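Local coordinates for protein Sqt1 (Chaetomium thermophilum, PDB 4ZOY) that probably acts as a dedicated WD40-repeat chaperone in ribosome biogenesis, capturing its ribosomal protein client, probably L10, while that protein is still being synthesised, at residues 14-20 against 472-478; 370-374 against 399-405; 378-384 against 460-466. One frame throughout, in Å; residues are numbered along the deposited sequence.

Contact 1: 14-20 against 472-478; sequences HKDSVFA and VGDDAVV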
# COMPACT_ATOMS: atom_id res chain seq x y z
N HIS A 14 9.79 -18.81 -2.30
CA HIS A 14 8.48 -18.84 -2.95
C HIS A 14 8.56 -19.59 -4.27
O HIS A 14 9.51 -19.42 -5.03
CB HIS A 14 7.95 -17.42 -3.18
CG HIS A 14 7.63 -16.68 -1.92
ND1 HIS A 14 6.41 -16.78 -1.29
CD2 HIS A 14 8.36 -15.82 -1.18
CE1 HIS A 14 6.40 -16.01 -0.21
NE2 HIS A 14 7.58 -15.41 -0.12
N LYS A 15 7.55 -20.40 -4.57
CA LYS A 15 7.59 -21.17 -5.82
C LYS A 15 7.05 -20.38 -6.99
O LYS A 15 7.34 -20.68 -8.15
CB LYS A 15 6.81 -22.47 -5.68
CG LYS A 15 7.38 -23.41 -4.62
CD LYS A 15 6.59 -24.70 -4.54
CE LYS A 15 7.19 -25.64 -3.52
NZ LYS A 15 6.40 -26.90 -3.42
N ASP A 16 6.26 -19.35 -6.71
CA ASP A 16 5.73 -18.52 -7.78
C ASP A 16 5.53 -17.10 -7.24
O ASP A 16 6.08 -16.76 -6.20
CB ASP A 16 4.43 -19.11 -8.34
CG ASP A 16 4.24 -18.81 -9.82
OD1 ASP A 16 4.87 -17.88 -10.37
OD2 ASP A 16 3.45 -19.53 -10.47
N SER A 17 4.74 -16.31 -7.97
CA SER A 17 4.55 -14.88 -7.71
C SER A 17 4.48 -14.52 -6.24
O SER A 17 3.70 -15.09 -5.48
CB SER A 17 3.26 -14.41 -8.37
OG SER A 17 3.22 -14.75 -9.75
N VAL A 18 5.29 -13.54 -5.86
CA VAL A 18 5.25 -13.00 -4.50
C VAL A 18 4.45 -11.70 -4.56
O VAL A 18 4.95 -10.67 -5.03
CB VAL A 18 6.66 -12.76 -3.92
CG1 VAL A 18 6.58 -12.69 -2.41
CG2 VAL A 18 7.62 -13.91 -4.32
N PHE A 19 3.20 -11.77 -4.10
CA PHE A 19 2.24 -10.67 -4.27
C PHE A 19 2.27 -9.64 -3.16
O PHE A 19 1.87 -8.49 -3.38
CB PHE A 19 0.81 -11.21 -4.34
CG PHE A 19 0.51 -12.00 -5.58
CD1 PHE A 19 0.63 -11.43 -6.83
CD2 PHE A 19 0.05 -13.30 -5.48
CE1 PHE A 19 0.33 -12.16 -7.98
CE2 PHE A 19 -0.26 -14.03 -6.62
CZ PHE A 19 -0.11 -13.46 -7.86
N ALA A 20 2.70 -10.05 -1.97
CA ALA A 20 2.51 -9.22 -0.78
C ALA A 20 3.74 -9.16 0.09
O ALA A 20 4.53 -10.11 0.15
CB ALA A 20 1.33 -9.76 0.02
N VAL A 472 9.27 -7.67 -3.63
CA VAL A 472 8.63 -8.94 -3.98
C VAL A 472 8.34 -8.92 -5.48
O VAL A 472 7.87 -7.92 -6.04
CB VAL A 472 7.34 -9.20 -3.16
CG1 VAL A 472 7.69 -9.43 -1.70
CG2 VAL A 472 6.32 -8.06 -3.31
N GLY A 473 8.68 -10.02 -6.15
CA GLY A 473 8.56 -10.07 -7.60
C GLY A 473 7.63 -11.13 -8.17
O GLY A 473 7.37 -12.17 -7.56
N ASP A 474 7.16 -10.87 -9.38
CA ASP A 474 6.33 -11.86 -10.08
C ASP A 474 7.20 -13.02 -10.55
O ASP A 474 6.66 -14.06 -10.93
CB ASP A 474 5.61 -11.22 -11.26
CG ASP A 474 4.39 -12.01 -11.69
OD1 ASP A 474 3.62 -12.44 -10.81
OD2 ASP A 474 4.20 -12.19 -12.91
N ASP A 475 8.51 -12.81 -10.52
CA ASP A 475 9.49 -13.86 -10.84
C ASP A 475 9.82 -14.75 -9.64
O ASP A 475 10.81 -15.49 -9.67
CB ASP A 475 10.78 -13.22 -11.40
CG ASP A 475 11.34 -12.09 -10.54
OD1 ASP A 475 10.72 -11.72 -9.52
OD2 ASP A 475 12.42 -11.58 -10.89
N ALA A 476 9.01 -14.67 -8.58
CA ALA A 476 9.08 -15.56 -7.42
C ALA A 476 10.31 -15.33 -6.56
O ALA A 476 10.72 -16.23 -5.81
CB ALA A 476 9.00 -17.05 -7.85
N VAL A 477 10.88 -14.14 -6.65
CA VAL A 477 12.06 -13.81 -5.86
C VAL A 477 11.80 -12.59 -5.00
O VAL A 477 10.99 -11.72 -5.36
CB VAL A 477 13.29 -13.56 -6.76
CG1 VAL A 477 14.58 -13.62 -5.94
CG2 VAL A 477 13.35 -14.58 -7.89
N VAL A 478 12.47 -12.57 -3.85
CA VAL A 478 12.50 -11.45 -2.90
C VAL A 478 13.92 -10.93 -2.87
O VAL A 478 14.86 -11.71 -2.65
CB VAL A 478 12.08 -11.92 -1.50
CG1 VAL A 478 12.21 -10.79 -0.48
CG2 VAL A 478 10.64 -12.48 -1.52
O HOH W 1 11.00 -16.16 -3.05
O HOH W 2 6.97 -16.64 -11.85
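At the seam where this beta-propeller closes, between its first and last blades, Val-18 at the start of the inner strand 18-23 meets Val-472 and Gly-473 at the end of strand 468-473. One backbone bond crosses the gap: Val-18 N donates to Gly-473 O over 3.0 Å, with a nearly straight N-H...O angle of 169°. The same oxygen takes Ala-476 N from the opposite face of its plane, so the type I turn from Gly-473 to Ala-476 and the neighbouring blade share one acceptor. With CG1 of Val-18 anti to the backbone N (chi1 -160°), that methyl meets Val-472 CG1 at 3.5 Å, the two side chains crossing at about a right angle. CG1 also lies over a face of the His-14 ring, toward its rim; NE2 of that ring is bonded to Thr-33 OG1 within the first blade.

Beyond this apolar centre the contact turns polar. Ser-17 OG gives a short 2.6 Å hydrogen bond to Asp-474 OD1, reaching it from above the carboxylate plane, while Ser-17 CB rests over a face of the Phe-19 ring, again near the rim. The methyl CB of Ala-476 packs against Asp-16 O at 3.4 Å. Two waters stitch the edges: one accepts from His-14 N and donates to Ala-476 O, the other donates to both Asp-16 OD1 and Asp-474 O. A cost remains, because Val-18 O is buried against Val-472 CB, 3.4 Å away, and finds no hydrogen-bonding partner.

Contact 2: 370-374 against 399-405; sequences AHAED and GMDGVVR
With its CG set between backbone N and carbonyl carbon (chi1 61°), Asp-401 turns its carboxylate back over its own turn to meet His-371, whose ring stands anti to its carbonyl carbon (chi1 -73°). His-371 ND1 donates to Asp-401 OD1 over 2.9 Å at 159°, in the plane of the ring and on the syn side of the carboxylate, tilted somewhat out of its plane. OD1 also accepts Val-403 N at 3.2 Å, from the other face of the carboxylate, which makes an Asx turn. OD2 uses its syn lone pair for a 2.9 Å salt bridge with Arg-405 NH1, and Glu-444 holds NE of that arginine. Shortened to an alanine here, the side chain would lose all three acceptor bonds, and the His-371 imidazole would probably be left freer to turn, with Arg-405 short of one of its carboxylates. Gly-399 CA sits over the ring face, 4.0 Å from its centroid, at a position where a side chain would collide with ND1. Farther out, Asp-374, whose OD1 is bonded to Gln-452 NE2, touches Met-400 CB with its CB at 3.9 Å. Since His-371 NE2 bonds to Ser-397 OG, these residues form the Asp-His-Ser part of the hydrogen-bonded Asp-His-Ser/Thr-Trp tetrad found in many WD40 blades.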
# COMPACT_ATOMS: atom_id res chain seq x y z
N ALA A 370 9.16 6.56 -16.49
CA ALA A 370 9.76 6.30 -15.19
C ALA A 370 10.05 4.81 -15.03
O ALA A 370 11.07 4.43 -14.43
CB ALA A 370 8.84 6.78 -14.06
N HIS A 371 9.17 3.98 -15.57
CA HIS A 371 9.44 2.55 -15.64
C HIS A 371 9.25 2.06 -17.07
O HIS A 371 8.54 1.08 -17.33
CB HIS A 371 8.58 1.79 -14.63
CG HIS A 371 9.06 1.99 -13.23
ND1 HIS A 371 9.99 1.17 -12.62
CD2 HIS A 371 8.79 2.98 -12.33
CE1 HIS A 371 10.27 1.63 -11.42
NE2 HIS A 371 9.56 2.73 -11.22
N ALA A 372 9.92 2.77 -17.98
CA ALA A 372 9.77 2.55 -19.41
C ALA A 372 8.29 2.61 -19.79
O ALA A 372 7.59 3.53 -19.39
CB ALA A 372 10.41 1.23 -19.82
N GLU A 373 7.81 1.63 -20.55
CA GLU A 373 6.39 1.59 -20.90
C GLU A 373 5.67 0.49 -20.12
O GLU A 373 4.57 0.07 -20.50
CB GLU A 373 6.20 1.40 -22.41
CG GLU A 373 6.56 2.64 -23.24
CD GLU A 373 8.04 2.96 -23.23
OE1 GLU A 373 8.84 2.11 -23.69
OE2 GLU A 373 8.42 4.06 -22.76
N ASP A 374 6.29 0.04 -19.03
CA ASP A 374 5.72 -1.00 -18.18
C ASP A 374 5.02 -0.35 -16.99
O ASP A 374 5.40 0.74 -16.56
CB ASP A 374 6.80 -1.96 -17.68
CG ASP A 374 7.56 -2.62 -18.82
OD1 ASP A 374 6.96 -3.43 -19.54
OD2 ASP A 374 8.77 -2.32 -18.98
N GLY A 399 8.27 -1.11 -10.68
CA GLY A 399 7.51 -1.31 -11.89
C GLY A 399 7.66 -2.68 -12.49
O GLY A 399 8.52 -3.48 -12.09
N MET A 400 6.82 -2.95 -13.48
CA MET A 400 6.87 -4.22 -14.18
C MET A 400 8.04 -4.29 -15.15
O MET A 400 8.19 -5.30 -15.84
CB MET A 400 5.55 -4.46 -14.90
CG MET A 400 4.39 -4.72 -13.94
SD MET A 400 4.65 -6.18 -12.91
CE MET A 400 4.46 -7.50 -14.10
N ASP A 401 8.87 -3.26 -15.18
CA ASP A 401 10.13 -3.36 -15.91
C ASP A 401 11.18 -4.10 -15.07
O ASP A 401 12.27 -4.38 -15.55
CB ASP A 401 10.63 -1.96 -16.34
CG ASP A 401 10.91 -1.03 -15.18
OD1 ASP A 401 10.50 -1.33 -14.04
OD2 ASP A 401 11.54 0.01 -15.45
N GLY A 402 10.83 -4.43 -13.83
CA GLY A 402 11.73 -5.16 -12.96
C GLY A 402 12.70 -4.30 -12.19
O GLY A 402 13.63 -4.81 -11.57
N VAL A 403 12.47 -2.98 -12.20
CA VAL A 403 13.40 -2.05 -11.57
C VAL A 403 12.74 -1.27 -10.44
O VAL A 403 11.53 -1.00 -10.48
CB VAL A 403 13.97 -1.06 -12.62
CG1 VAL A 403 15.07 -0.20 -12.02
CG2 VAL A 403 14.52 -1.84 -13.83
N VAL A 404 13.52 -0.98 -9.40
CA VAL A 404 13.11 -0.07 -8.33
C VAL A 404 13.90 1.21 -8.52
O VAL A 404 15.10 1.19 -8.79
CB VAL A 404 13.38 -0.66 -6.94
CG1 VAL A 404 12.90 0.31 -5.85
CG2 VAL A 404 12.70 -2.01 -6.80
N ARG A 405 13.22 2.35 -8.41
CA ARG A 405 13.90 3.63 -8.60
C ARG A 405 13.59 4.59 -7.47
O ARG A 405 12.59 4.45 -6.77
CB ARG A 405 13.50 4.25 -9.94
CG ARG A 405 14.04 3.48 -11.14
CD ARG A 405 13.91 4.21 -12.47
NE ARG A 405 14.65 3.45 -13.48
CZ ARG A 405 14.11 2.50 -14.24
NH1 ARG A 405 12.82 2.21 -14.15
NH2 ARG A 405 14.87 1.83 -15.10

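Contact 3: 378-384 against 460-466; sequences KVEFVKS and FVQGETG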
# COMPACT_ATOMS: atom_id res chain seq x y z
N LYS A 378 3.88 0.69 -7.72
CA LYS A 378 3.82 1.34 -6.42
C LYS A 378 4.74 2.53 -6.37
O LYS A 378 5.87 2.47 -6.85
CB LYS A 378 4.20 0.34 -5.32
CG LYS A 378 4.20 0.95 -3.91
CD LYS A 378 4.47 -0.11 -2.86
CE LYS A 378 4.67 0.51 -1.48
NZ LYS A 378 4.59 -0.51 -0.39
N VAL A 379 4.25 3.61 -5.77
CA VAL A 379 5.09 4.75 -5.40
C VAL A 379 4.89 5.01 -3.92
O VAL A 379 3.79 4.85 -3.37
CB VAL A 379 4.76 6.03 -6.21
CG1 VAL A 379 4.94 5.79 -7.70
CG2 VAL A 379 3.33 6.55 -5.92
N GLU A 380 5.97 5.40 -3.25
CA GLU A 380 5.91 5.62 -1.80
C GLU A 380 7.02 6.57 -1.36
O GLU A 380 8.19 6.35 -1.70
CB GLU A 380 6.01 4.30 -1.03
CG GLU A 380 5.85 4.46 0.48
CD GLU A 380 6.11 3.16 1.21
OE1 GLU A 380 5.19 2.31 1.30
OE2 GLU A 380 7.24 2.98 1.69
N PHE A 381 6.66 7.61 -0.62
CA PHE A 381 7.65 8.56 -0.13
C PHE A 381 8.47 7.98 1.00
O PHE A 381 7.96 7.26 1.86
CB PHE A 381 6.99 9.86 0.34
CG PHE A 381 6.52 10.73 -0.78
CD1 PHE A 381 7.37 11.68 -1.33
CD2 PHE A 381 5.24 10.60 -1.29
CE1 PHE A 381 6.94 12.49 -2.38
CE2 PHE A 381 4.81 11.40 -2.33
CZ PHE A 381 5.66 12.35 -2.88
N VAL A 382 9.76 8.31 0.99
CA VAL A 382 10.63 8.01 2.12
C VAL A 382 10.23 8.91 3.29
O VAL A 382 10.19 10.13 3.17
CB VAL A 382 12.12 8.23 1.77
CG1 VAL A 382 13.00 7.91 2.97
CG2 VAL A 382 12.51 7.39 0.56
N LYS A 383 9.96 8.28 4.43
CA LYS A 383 9.43 9.02 5.58
C LYS A 383 10.48 9.89 6.26
O LYS A 383 10.22 11.04 6.60
CB LYS A 383 8.82 8.04 6.59
CG LYS A 383 7.59 7.34 6.04
CD LYS A 383 6.69 6.78 7.13
CE LYS A 383 7.05 5.35 7.46
NZ LYS A 383 6.06 4.76 8.43
N SER A 384 11.67 9.33 6.44
CA SER A 384 12.73 10.03 7.16
C SER A 384 14.06 9.83 6.48
O SER A 384 14.89 9.07 6.96
CB SER A 384 12.80 9.54 8.60
OG SER A 384 11.57 9.72 9.27
N PHE A 460 7.12 -3.47 -2.47
CA PHE A 460 8.32 -3.28 -1.68
C PHE A 460 7.99 -2.65 -0.34
O PHE A 460 6.93 -2.05 -0.15
CB PHE A 460 9.37 -2.42 -2.42
CG PHE A 460 8.94 -1.00 -2.67
CD1 PHE A 460 9.17 -0.02 -1.71
CD2 PHE A 460 8.32 -0.65 -3.85
CE1 PHE A 460 8.76 1.29 -1.91
CE2 PHE A 460 7.92 0.66 -4.07
CZ PHE A 460 8.14 1.63 -3.10
N VAL A 461 8.91 -2.81 0.60
CA VAL A 461 8.95 -1.98 1.80
C VAL A 461 10.33 -1.35 1.91
O VAL A 461 11.30 -1.85 1.34
CB VAL A 461 8.65 -2.79 3.07
CG1 VAL A 461 7.21 -3.32 3.06
CG2 VAL A 461 9.64 -3.95 3.24
N GLN A 462 10.43 -0.24 2.63
CA GLN A 462 11.69 0.49 2.70
C GLN A 462 11.96 1.08 4.07
O GLN A 462 12.84 1.94 4.21
CB GLN A 462 11.72 1.60 1.65
CG GLN A 462 10.62 2.66 1.81
CD GLN A 462 10.66 3.73 0.73
OE1 GLN A 462 11.70 3.97 0.11
NE2 GLN A 462 9.52 4.36 0.49
N GLY A 463 11.22 0.64 5.08
CA GLY A 463 11.46 1.10 6.44
C GLY A 463 11.19 2.58 6.61
O GLY A 463 10.57 3.19 5.77
N GLU A 464 11.68 3.15 7.70
CA GLU A 464 11.49 4.57 7.95
C GLU A 464 12.44 5.45 7.13
O GLU A 464 12.06 6.53 6.69
CB GLU A 464 11.67 4.88 9.44
CG GLU A 464 10.54 4.36 10.32
CD GLU A 464 9.27 5.17 10.15
OE1 GLU A 464 9.37 6.36 9.78
OE2 GLU A 464 8.18 4.60 10.36
N THR A 465 13.65 4.97 6.92
CA THR A 465 14.69 5.80 6.32
C THR A 465 14.92 5.57 4.84
O THR A 465 15.64 6.33 4.21
CB THR A 465 16.04 5.61 7.00
OG1 THR A 465 16.48 4.26 6.79
CG2 THR A 465 15.95 5.90 8.51
N GLY A 466 14.33 4.52 4.29
CA GLY A 466 14.55 4.20 2.89
C GLY A 466 15.89 3.56 2.57
O GLY A 466 16.21 3.33 1.41
O HOH W 3 4.28 -3.18 -1.65
O HOH W 4 7.84 0.86 3.24
O HOH W 5 10.03 5.40 4.27
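Lys-378 passes obliquely over one face of the Phe-460 ring, and this is the close-packed half of a contact between the inner strands of two neighbouring blades. The lysine chain, stretched out with CG anti to the backbone N (chi1 178°), lays CD over the rim of the ring and carries NZ above its centre, a cation-pi contact of 4.7 Å only 8° off the normal. NZ then bonds to Phe-460 O at 2.8 Å, almost in line with the carbonyl, and adds a weak hydrogen bond of 3.3 Å, part of a salt bridge, to Glu-380 OE1 and a water shared with Phe-460 N. Glu-380 and Gln-462 run past each other in opposite directions. NE2 of Gln-462 spends its hydrogens on Glu-380 OE2, at 2.9 Å, and on Glu-380 O, at 3.2 Å, both near the amide plane, though Glu-380 O is met from above its carbonyl plane. Thr-396 OG1 bonds to the amide oxygen OE1, so both ends of the group are tied and its flip is fixed. A second water joins Glu-380 OE2 to Gln-462 N.

Looser and more solvent-exposed is the far end. There Lys-383, bent at chi3 (-92°), brings NZ to Glu-464 OE2 in a 2.9 Å salt bridge made from above the carboxylate plane, with both residues at the surface. The backbone joins in too: Ser-384 N donates to Glu-464 O at 2.8 Å, and a third water accepts from Lys-383 N and lies within reach of Gly-463 O. Between the two regions, Val-382 CG1 settles on Thr-465 O, against Gly-466. Between strands 376-381 and 457-461 side chains and waters make the join, direct backbone bonding appearing only in the loops beyond them, as expected around the central channel of a beta-propeller.

Overall arrangement
Eight four-stranded antiparallel sheets make the propeller, and the three contacts sample how its last blades are held together. Contact 2 secures the loop leading into strand 376-381 to a turn of that same blade; contact 3 joins this blade to the next through their innermost strands; contact 1 joins that last blade to the first. Their centres lie about 16 Å (1 and 2), 17 Å (2 and 3) and 20 Å (1 and 3) apart. Along the chain, contacts 2 and 3 interleave, and both are nested inside the long loop closed by contact 1. Strand 9-11 completes the last sheet beside 478-482, the Velcro closure that shuts the ring.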